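Local coordinates for protein serine protease inhibitor 4, isoform B (Drosophila melanogaster, PDB 4P0F) that probably inhibits serine and cysteine endopeptidases as a member of the serpin family, and is seen here in its cleaved form, at residues 27-32 and 276-281; 217-222 and 236-241; 359-364 and 374-379. One frame throughout, in Å; residues are numbered along the deposited sequence.

Contact 1 of 3, residues 27-32 and 276-281; sequences GQKPGE and AEFQVE
Lys-29 brings the middle of its side chain obliquely against the ring of Phe-278. Its CD comes to 3.8 Å from Phe-278 CE1, at a slant to the ring. The chain bends at chi2 (-126°) and again at chi4, which carries the ammonium group past the ring toward the strand backbone. There Lys-29 NZ lies 2.9 Å from Gln-279 O and 3.9 Å from Val-280 CB. Glu-32 reaches the same ring from another direction. Its OE1 sits at the ring edge, in the ring plane, 3.6 Å from Phe-278 CE1, with the carboxylate turned 64° against the ring. A carboxylate oxygen there faces the slightly positive rim of C-H groups. The contact joins the end of helix 6-28, the first helix of the serpin fold, and the turn after it to strand 263-281. A type I beta turn from Lys-29 to Glu-32 puts both side chains on the strand side. With an alanine at Lys-29, part of the Phe-278 ring would probably lose its cover, and Gln-279 O the positive charge beside it. Gln-28, extended with chi1 -167°, brings NE2 to 3.9 Å from Val-280 CG2. A water bridges Gln-28 OE1 and Glu-281 O. The strand also pairs with strand 311-324, through backbone bonds such as Phe-278 with Ala-320.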
loop_
_atom_site.group_PDB
_atom_site.type_symbol
_atom_site.label_atom_id
_atom_site.label_comp_id
_atom_site.label_asym_id
_atom_site.label_seq_id
_atom_site.Cartn_x
_atom_site.Cartn_y
_atom_site.Cartn_z
ATOM N N GLY A 27 -3.912 -15.241 -0.488
ATOM C CA GLY A 27 -4.931 -16.266 -0.556
ATOM C C GLY A 27 -5.926 -16.004 -1.669
ATOM O O GLY A 27 -6.400 -16.938 -2.307
ATOM N N GLN A 28 -6.247 -14.734 -1.904
ATOM C CA GLN A 28 -7.238 -14.370 -2.915
ATOM C C GLN A 28 -6.636 -14.424 -4.322
ATOM O O GLN A 28 -7.347 -14.684 -5.293
ATOM C CB GLN A 28 -7.810 -12.966 -2.630
ATOM C CG GLN A 28 -9.063 -12.615 -3.438
ATOM C CD GLN A 28 -9.530 -11.168 -3.245
ATOM O OE1 GLN A 28 -9.464 -10.615 -2.145
ATOM N NE2 GLN A 28 -10.004 -10.552 -4.329
ATOM N N LYS A 29 -5.327 -14.187 -4.422
ATOM C CA LYS A 29 -4.637 -14.102 -5.715
ATOM C C LYS A 29 -3.278 -14.817 -5.668
ATOM O O LYS A 29 -2.230 -14.172 -5.714
ATOM C CB LYS A 29 -4.445 -12.633 -6.114
ATOM C CG LYS A 29 -5.701 -11.774 -5.980
ATOM C CD LYS A 29 -6.048 -11.054 -7.268
ATOM C CE LYS A 29 -7.232 -10.122 -7.061
ATOM N NZ LYS A 29 -7.109 -8.863 -7.844
ATOM N N PRO A 30 -3.294 -16.162 -5.595
ATOM C CA PRO A 30 -2.125 -16.987 -5.241
ATOM C C PRO A 30 -0.918 -16.935 -6.191
ATOM O O PRO A 30 0.208 -16.990 -5.697
ATOM C CB PRO A 30 -2.702 -18.410 -5.212
ATOM C CG PRO A 30 -3.952 -18.344 -6.015
ATOM C CD PRO A 30 -4.503 -16.980 -5.780
ATOM N N GLY A 31 -1.135 -16.838 -7.499
ATOM C CA GLY A 31 -0.040 -16.933 -8.454
ATOM C C GLY A 31 0.400 -15.611 -9.056
ATOM O O GLY A 31 1.052 -15.592 -10.103
ATOM N N GLU A 32 0.063 -14.511 -8.386
ATOM C CA GLU A 32 0.260 -13.172 -8.935
ATOM C C GLU A 32 1.337 -12.389 -8.209
ATOM O O GLU A 32 1.540 -12.558 -7.003
ATOM C CB GLU A 32 -1.051 -12.385 -8.876
ATOM C CG GLU A 32 -2.098 -12.878 -9.863
ATOM C CD GLU A 32 -3.362 -12.036 -9.849
ATOM O OE1 GLU A 32 -3.277 -10.836 -9.516
ATOM O OE2 GLU A 32 -4.440 -12.578 -10.169
ATOM N N ALA A 276 5.736 -4.484 -11.648
ATOM C CA ALA A 276 4.499 -5.169 -11.322
ATOM C C ALA A 276 3.381 -4.150 -11.175
ATOM O O ALA A 276 3.619 -3.008 -10.789
ATOM C CB ALA A 276 4.665 -5.993 -10.055
ATOM N N GLU A 277 2.168 -4.566 -11.526
ATOM C CA GLU A 277 0.976 -3.742 -11.355
ATOM C C GLU A 277 -0.091 -4.638 -10.759
ATOM O O GLU A 277 -0.205 -5.799 -11.149
ATOM C CB GLU A 277 0.500 -3.158 -12.681
ATOM C CG GLU A 277 1.613 -2.747 -13.622
ATOM C CD GLU A 277 1.099 -2.002 -14.842
ATOM O OE1 GLU A 277 -0.034 -1.476 -14.787
ATOM O OE2 GLU A 277 1.830 -1.948 -15.854
ATOM N N PHE A 278 -0.884 -4.107 -9.831
ATOM C CA PHE A 278 -1.859 -4.911 -9.123
ATOM C C PHE A 278 -3.065 -4.055 -8.793
ATOM O O PHE A 278 -2.922 -2.882 -8.441
ATOM C CB PHE A 278 -1.242 -5.487 -7.846
ATOM C CG PHE A 278 -2.155 -6.393 -7.070
ATOM C CD1 PHE A 278 -2.437 -7.670 -7.524
ATOM C CD2 PHE A 278 -2.706 -5.978 -5.877
ATOM C CE1 PHE A 278 -3.258 -8.504 -6.809
ATOM C CE2 PHE A 278 -3.525 -6.820 -5.156
ATOM C CZ PHE A 278 -3.802 -8.073 -5.621
ATOM N N GLN A 279 -4.247 -4.634 -8.957
ATOM C CA GLN A 279 -5.475 -3.944 -8.596
ATOM C C GLN A 279 -6.434 -4.927 -7.955
ATOM O O GLN A 279 -6.502 -6.097 -8.348
ATOM C CB GLN A 279 -6.109 -3.279 -9.807
ATOM C CG GLN A 279 -6.557 -4.199 -10.914
ATOM C CD GLN A 279 -7.074 -3.419 -12.118
ATOM O OE1 GLN A 279 -6.303 -2.799 -12.853
ATOM N NE2 GLN A 279 -8.385 -3.430 -12.308
ATOM N N VAL A 280 -7.171 -4.439 -6.966
ATOM C CA VAL A 280 -8.074 -5.272 -6.206
ATOM C C VAL A 280 -9.153 -4.427 -5.550
ATOM O O VAL A 280 -8.902 -3.278 -5.168
ATOM C CB VAL A 280 -7.313 -6.073 -5.116
ATOM C CG1 VAL A 280 -6.668 -5.136 -4.101
ATOM C CG2 VAL A 280 -8.225 -7.069 -4.428
ATOM N N GLU A 281 -10.356 -4.988 -5.460
ATOM C CA GLU A 281 -11.419 -4.394 -4.668
ATOM C C GLU A 281 -11.325 -5.084 -3.299
ATOM O O GLU A 281 -11.323 -6.316 -3.215
ATOM C CB GLU A 281 -12.793 -4.567 -5.343
ATOM C CG GLU A 281 -13.887 -3.643 -4.805
ATOM C CD GLU A 281 -14.394 -4.059 -3.448
ATOM O OE1 GLU A 281 -14.406 -5.270 -3.175
ATOM O OE2 GLU A 281 -14.794 -3.179 -2.658
HETATM O O HOH W 1 -10.723 -8.179 -1.297
#

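Contact 2 of 3, residues 217-222 and 236-241; sequences DAMALE and LPNTKT
Asp-217 and Asn-238 cross obliquely, with the carboxylate and amide planes nearly perpendicular at 86°. Asn-238 ND2 donates to Asp-217 OD1 at 2.9 Å. It approaches from above the carboxylate plane, and the N-H...O angle is only 144°. The Asn-238 backbone N also donates, to Asp-217 O at 3.0 Å, so Asn-238 holds Asp-217 through main chain and side chain together. Its CG lies beside its own backbone N (chi1 -69°), which turns the amide back over the start of strand 218-224. A water accepts from Asn-238 ND2 and donates to Ala-218 O. A second water donates to Asp-217 OD2 and is hydrogen-bonded to Thr-239 OG1. The other end of the amide meets Met-219, whose side chain stands at about a right angle to it. Met-219 CG is 3.6 Å from Asn-238 OD1. In the backbone, Met-219 and Leu-236 form a hydrogen-bonded antiparallel pair, and Leu-236 N to Met-219 O is short at 2.8 Å and almost straight. Ala-218 and Pro-237 form the next, non-hydrogen-bonded pair. This is the open end of the beta hairpin of strands 218-224 and 230-237 in the serpin fold. Here strand 218-224 begins to pair with strand 197-213, through a G1 beta bulge of Asp-217 and Ala-218 opposite Leu-213.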
loop_
_atom_site.group_PDB
_atom_site.type_symbol
_atom_site.label_atom_id
_atom_site.label_comp_id
_atom_site.label_asym_id
_atom_site.label_seq_id
_atom_site.Cartn_x
_atom_site.Cartn_y
_atom_site.Cartn_z
ATOM N N ASP A 217 13.903 -19.748 7.719
ATOM C CA ASP A 217 14.538 -20.401 6.563
ATOM C C ASP A 217 14.678 -19.421 5.406
ATOM O O ASP A 217 14.346 -19.732 4.250
ATOM C CB ASP A 217 13.754 -21.631 6.102
ATOM C CG ASP A 217 14.584 -22.563 5.217
ATOM O OD1 ASP A 217 15.809 -22.705 5.452
ATOM O OD2 ASP A 217 14.007 -23.168 4.289
ATOM N N ALA A 218 15.188 -18.239 5.722
ATOM C CA ALA A 218 15.319 -17.185 4.731
ATOM C C ALA A 218 16.546 -16.321 4.988
ATOM O O ALA A 218 17.264 -16.504 5.973
ATOM C CB ALA A 218 14.071 -16.329 4.722
ATOM N N MET A 219 16.793 -15.398 4.065
ATOM C CA MET A 219 17.803 -14.372 4.250
ATOM C C MET A 219 17.201 -13.058 3.809
ATOM O O MET A 219 16.246 -13.036 3.027
ATOM C CB MET A 219 19.074 -14.688 3.454
ATOM C CG MET A 219 19.717 -16.005 3.812
ATOM S SD MET A 219 21.094 -16.448 2.727
ATOM C CE MET A 219 21.485 -18.048 3.433
ATOM N N ALA A 220 17.733 -11.956 4.323
ATOM C CA ALA A 220 17.206 -10.656 3.964
ATOM C C ALA A 220 18.316 -9.665 3.687
ATOM O O ALA A 220 19.423 -9.796 4.199
ATOM C CB ALA A 220 16.290 -10.125 5.061
ATOM N N LEU A 221 17.978 -8.662 2.885
ATOM C CA LEU A 221 18.901 -7.629 2.452
ATOM C C LEU A 221 18.114 -6.332 2.350
ATOM O O LEU A 221 16.934 -6.340 1.975
ATOM C CB LEU A 221 19.544 -7.997 1.094
ATOM C CG LEU A 221 20.778 -7.228 0.622
ATOM C CD1 LEU A 221 22.003 -7.647 1.410
ATOM C CD2 LEU A 221 21.002 -7.463 -0.862
ATOM N N GLU A 222 18.746 -5.231 2.736
ATOM C CA GLU A 222 18.163 -3.908 2.569
ATOM C C GLU A 222 19.001 -3.068 1.614
ATOM O O GLU A 222 20.213 -2.951 1.779
ATOM C CB GLU A 222 18.051 -3.192 3.906
ATOM C CG GLU A 222 16.640 -2.892 4.290
ATOM C CD GLU A 222 16.528 -2.216 5.637
ATOM O OE1 GLU A 222 17.501 -1.558 6.079
ATOM O OE2 GLU A 222 15.456 -2.354 6.244
ATOM N N LEU A 236 14.214 -13.377 1.093
ATOM C CA LEU A 236 14.423 -14.428 0.114
ATOM C C LEU A 236 14.410 -15.801 0.788
ATOM O O LEU A 236 15.284 -16.091 1.610
ATOM C CB LEU A 236 15.765 -14.205 -0.587
ATOM C CG LEU A 236 16.154 -15.165 -1.695
ATOM C CD1 LEU A 236 15.223 -15.042 -2.889
ATOM C CD2 LEU A 236 17.612 -14.889 -2.115
ATOM N N PRO A 237 13.429 -16.654 0.452
ATOM C CA PRO A 237 13.467 -18.023 0.980
ATOM C C PRO A 237 14.761 -18.739 0.599
ATOM O O PRO A 237 15.325 -18.442 -0.457
ATOM C CB PRO A 237 12.261 -18.698 0.320
ATOM C CG PRO A 237 11.353 -17.581 -0.073
ATOM C CD PRO A 237 12.230 -16.404 -0.367
ATOM N N ASN A 238 15.223 -19.665 1.433
ATOM C CA ASN A 238 16.445 -20.409 1.122
ATOM C C ASN A 238 16.230 -21.446 0.022
ATOM O O ASN A 238 17.191 -21.900 -0.597
ATOM C CB ASN A 238 16.994 -21.112 2.370
ATOM C CG ASN A 238 17.549 -20.148 3.405
ATOM O OD1 ASN A 238 17.892 -19.008 3.102
ATOM N ND2 ASN A 238 17.664 -20.623 4.644
ATOM N N THR A 239 14.976 -21.838 -0.204
ATOM C CA THR A 239 14.651 -22.828 -1.231
ATOM C C THR A 239 13.813 -22.199 -2.334
ATOM O O THR A 239 13.083 -21.239 -2.108
ATOM C CB THR A 239 13.874 -24.031 -0.663
ATOM O OG1 THR A 239 12.621 -23.578 -0.137
ATOM C CG2 THR A 239 14.673 -24.738 0.429
ATOM N N LYS A 240 13.910 -22.764 -3.527
ATOM C CA LYS A 240 13.254 -22.191 -4.690
ATOM C C LYS A 240 11.733 -22.193 -4.561
ATOM O O LYS A 240 11.063 -21.308 -5.088
ATOM C CB LYS A 240 13.693 -22.950 -5.946
ATOM C CG LYS A 240 15.205 -23.018 -6.056
ATOM C CD LYS A 240 15.688 -23.308 -7.464
ATOM C CE LYS A 240 17.182 -23.030 -7.597
ATOM N NZ LYS A 240 17.530 -21.608 -7.284
ATOM N N THR A 241 11.199 -23.172 -3.840
ATOM C CA THR A 241 9.756 -23.332 -3.702
ATOM C C THR A 241 9.248 -22.817 -2.353
ATOM O O THR A 241 8.137 -23.142 -1.940
ATOM C CB THR A 241 9.362 -24.811 -3.840
ATOM O OG1 THR A 241 10.113 -25.586 -2.900
ATOM C CG2 THR A 241 9.650 -25.325 -5.246
HETATM O O HOH W 2 12.951 -21.832 2.232
HETATM O O HOH W 3 18.462 -19.017 6.811
#

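Contact 3 of 3, residues 359-364 and 374-379; sequences PFTYVL and WGSVVR
This is a buried antiparallel strand pair, the C-terminal beta hairpin of the serpin fold. Backbone bonds join Phe-360 with Val-377 and Tyr-362 with Gly-375. Phe-360, Tyr-362 and Val-377 share one face. In both aromatic residues CG lies between the backbone N and the carbonyl carbon (chi1 60° and 62°), which swings the rings over the partner strand. The Tyr-362 ring lies flat over the Gly-375 backbone, with Gly-375 CA 3.8 Å from the ring centroid in a CH-pi contact. A water at the ring edge links Tyr-362 OH to Ser-376 O, 2.6 Å from each. Phe-360 offers a face to Val-377 CB, 3.9 Å from its centroid. On the opposite side of the sheet, with Thr-361 and Ser-376, Val-363 CG2 sits squarely over the six-membered ring of Trp-374, 3.7 Å from its centroid. Thr-361 OG1 donates to Gly-375 O at 2.9 Å. Tyr-362 N reaches that oxygen from the opposite face of its carbonyl plane, so two donors grip it. Tyr-22 of helix 6-28 hydrogen-bonds to both Thr-361 OG1 and Ser-376 OG, and its ring meets Trp-374. That helix covers the Trp-374 face. Strand 230-237 flanks strand 360-366, while strands 263-281 and 311-324 pack against the face with Phe-360 and Tyr-362.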
loop_
_atom_site.group_PDB
_atom_site.type_symbol
_atom_site.label_atom_id
_atom_site.label_comp_id
_atom_site.label_asym_id
_atom_site.label_seq_id
_atom_site.Cartn_x
_atom_site.Cartn_y
_atom_site.Cartn_z
ATOM N N PRO A 359 11.238 -16.984 -6.257
ATOM C CA PRO A 359 10.256 -16.061 -5.668
ATOM C C PRO A 359 10.641 -15.476 -4.309
ATOM O O PRO A 359 11.195 -16.171 -3.447
ATOM C CB PRO A 359 9.000 -16.931 -5.555
ATOM C CG PRO A 359 9.118 -17.856 -6.717
ATOM C CD PRO A 359 10.587 -18.207 -6.764
ATOM N N PHE A 360 10.339 -14.190 -4.138
ATOM C CA PHE A 360 10.699 -13.459 -2.934
ATOM C C PHE A 360 9.653 -12.415 -2.584
ATOM O O PHE A 360 8.759 -12.105 -3.388
ATOM C CB PHE A 360 12.081 -12.799 -3.079
ATOM C CG PHE A 360 12.189 -11.798 -4.209
ATOM C CD1 PHE A 360 11.883 -10.456 -4.007
ATOM C CD2 PHE A 360 12.633 -12.194 -5.457
ATOM C CE1 PHE A 360 12.002 -9.543 -5.042
ATOM C CE2 PHE A 360 12.751 -11.287 -6.489
ATOM C CZ PHE A 360 12.433 -9.959 -6.278
ATOM N N THR A 361 9.734 -11.910 -1.357
ATOM C CA THR A 361 8.859 -10.840 -0.919
ATOM C C THR A 361 9.721 -9.609 -0.664
ATOM O O THR A 361 10.934 -9.708 -0.451
ATOM C CB THR A 361 8.030 -11.247 0.334
ATOM O OG1 THR A 361 7.163 -10.169 0.711
ATOM C CG2 THR A 361 8.909 -11.573 1.476
ATOM N N TYR A 362 9.108 -8.438 -0.757
ATOM C CA TYR A 362 9.843 -7.195 -0.593
ATOM C C TYR A 362 8.956 -6.142 0.066
ATOM O O TYR A 362 7.722 -6.198 -0.006
ATOM C CB TYR A 362 10.385 -6.687 -1.943
ATOM C CG TYR A 362 9.306 -6.364 -2.945
ATOM C CD1 TYR A 362 8.678 -5.127 -2.932
ATOM C CD2 TYR A 362 8.889 -7.302 -3.875
ATOM C CE1 TYR A 362 7.680 -4.825 -3.829
ATOM C CE2 TYR A 362 7.883 -7.009 -4.782
ATOM C CZ TYR A 362 7.281 -5.768 -4.750
ATOM O OH TYR A 362 6.272 -5.472 -5.637
ATOM N N VAL A 363 9.610 -5.200 0.728
ATOM C CA VAL A 363 8.957 -4.116 1.443
ATOM C C VAL A 363 9.745 -2.838 1.223
ATOM O O VAL A 363 10.966 -2.830 1.341
ATOM C CB VAL A 363 8.873 -4.391 2.957
ATOM C CG1 VAL A 363 7.940 -3.373 3.632
ATOM C CG2 VAL A 363 8.405 -5.806 3.223
ATOM N N LEU A 364 9.053 -1.762 0.868
ATOM C CA LEU A 364 9.657 -0.431 0.867
ATOM C C LEU A 364 9.383 0.174 2.238
ATOM O O LEU A 364 8.223 0.438 2.593
ATOM C CB LEU A 364 9.083 0.449 -0.251
ATOM C CG LEU A 364 9.365 -0.002 -1.685
ATOM C CD1 LEU A 364 8.830 1.003 -2.703
ATOM C CD2 LEU A 364 10.850 -0.191 -1.897
ATOM N N TRP A 374 4.466 -3.043 -0.155
ATOM C CA TRP A 374 4.709 -4.436 0.175
ATOM C C TRP A 374 4.346 -5.270 -1.043
ATOM O O TRP A 374 3.326 -5.017 -1.691
ATOM C CB TRP A 374 3.871 -4.833 1.388
ATOM C CG TRP A 374 4.303 -6.062 2.104
ATOM C CD1 TRP A 374 4.380 -7.321 1.594
ATOM C CD2 TRP A 374 4.685 -6.164 3.487
ATOM N NE1 TRP A 374 4.809 -8.197 2.561
ATOM C CE2 TRP A 374 4.998 -7.511 3.732
ATOM C CE3 TRP A 374 4.800 -5.245 4.532
ATOM C CZ2 TRP A 374 5.422 -7.962 4.981
ATOM C CZ3 TRP A 374 5.215 -5.691 5.766
ATOM C CH2 TRP A 374 5.523 -7.034 5.982
ATOM N N GLY A 375 5.165 -6.262 -1.375
ATOM C CA GLY A 375 4.842 -7.086 -2.519
ATOM C C GLY A 375 5.561 -8.410 -2.594
ATOM O O GLY A 375 6.367 -8.757 -1.730
ATOM N N SER A 376 5.219 -9.144 -3.646
ATOM C CA SER A 376 5.775 -10.448 -3.969
ATOM C C SER A 376 6.203 -10.498 -5.419
ATOM O O SER A 376 5.535 -9.943 -6.283
ATOM C CB SER A 376 4.742 -11.554 -3.755
ATOM O OG SER A 376 4.485 -11.787 -2.396
ATOM N N VAL A 377 7.302 -11.196 -5.678
ATOM C CA VAL A 377 7.649 -11.594 -7.036
ATOM C C VAL A 377 7.542 -13.101 -7.086
ATOM O O VAL A 377 8.335 -13.803 -6.464
ATOM C CB VAL A 377 9.051 -11.134 -7.444
ATOM C CG1 VAL A 377 9.375 -11.624 -8.853
ATOM C CG2 VAL A 377 9.146 -9.616 -7.389
ATOM N N VAL A 378 6.557 -13.596 -7.828
ATOM C CA VAL A 378 6.285 -15.026 -7.874
ATOM C C VAL A 378 6.527 -15.596 -9.262
ATOM O O VAL A 378 7.016 -16.711 -9.408
ATOM C CB VAL A 378 4.835 -15.320 -7.444
ATOM C CG1 VAL A 378 4.530 -16.807 -7.526
ATOM C CG2 VAL A 378 4.597 -14.811 -6.027
ATOM N N ARG A 379 6.160 -14.830 -10.274
ATOM C CA ARG A 379 6.310 -15.255 -11.657
ATOM C C ARG A 379 6.919 -14.132 -12.456
ATOM O O ARG A 379 6.446 -13.006 -12.392
ATOM C CB ARG A 379 4.959 -15.646 -12.263
ATOM C CG ARG A 379 4.265 -16.803 -11.570
ATOM C CD ARG A 379 2.941 -17.129 -12.245
ATOM N NE ARG A 379 2.207 -18.171 -11.532
ATOM C CZ ARG A 379 1.082 -18.730 -11.969
ATOM N NH1 ARG A 379 0.551 -18.356 -13.127
ATOM N NH2 ARG A 379 0.488 -19.672 -11.248
HETATM O O HOH W 4 5.266 -7.439 -7.022
#

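How the contacts relate
Contact 3 touches both of the others. Its centre lies about 11 Å from that of contact 2 and about 12 Å from that of contact 1. Strands 230-237 and 360-366 are neighbours in a sheet, so the hairpins of contacts 2 and 3 join side by side; Pro-237 CD is 3.3 Å from Pro-359 O, and Leu-236 CD1 packs on Phe-360 CB. Toward contact 1, Gly-31 O comes to 3.2 Å from Arg-379 NE. Helix 6-28 and strand 263-281, which both contribute to contact 1, also pack against contact 3. Contacts 1 and 2 do not touch, with nearest atoms about 11 Å apart. Along the chain, contact 2 is nested inside the loop closed by contact 1.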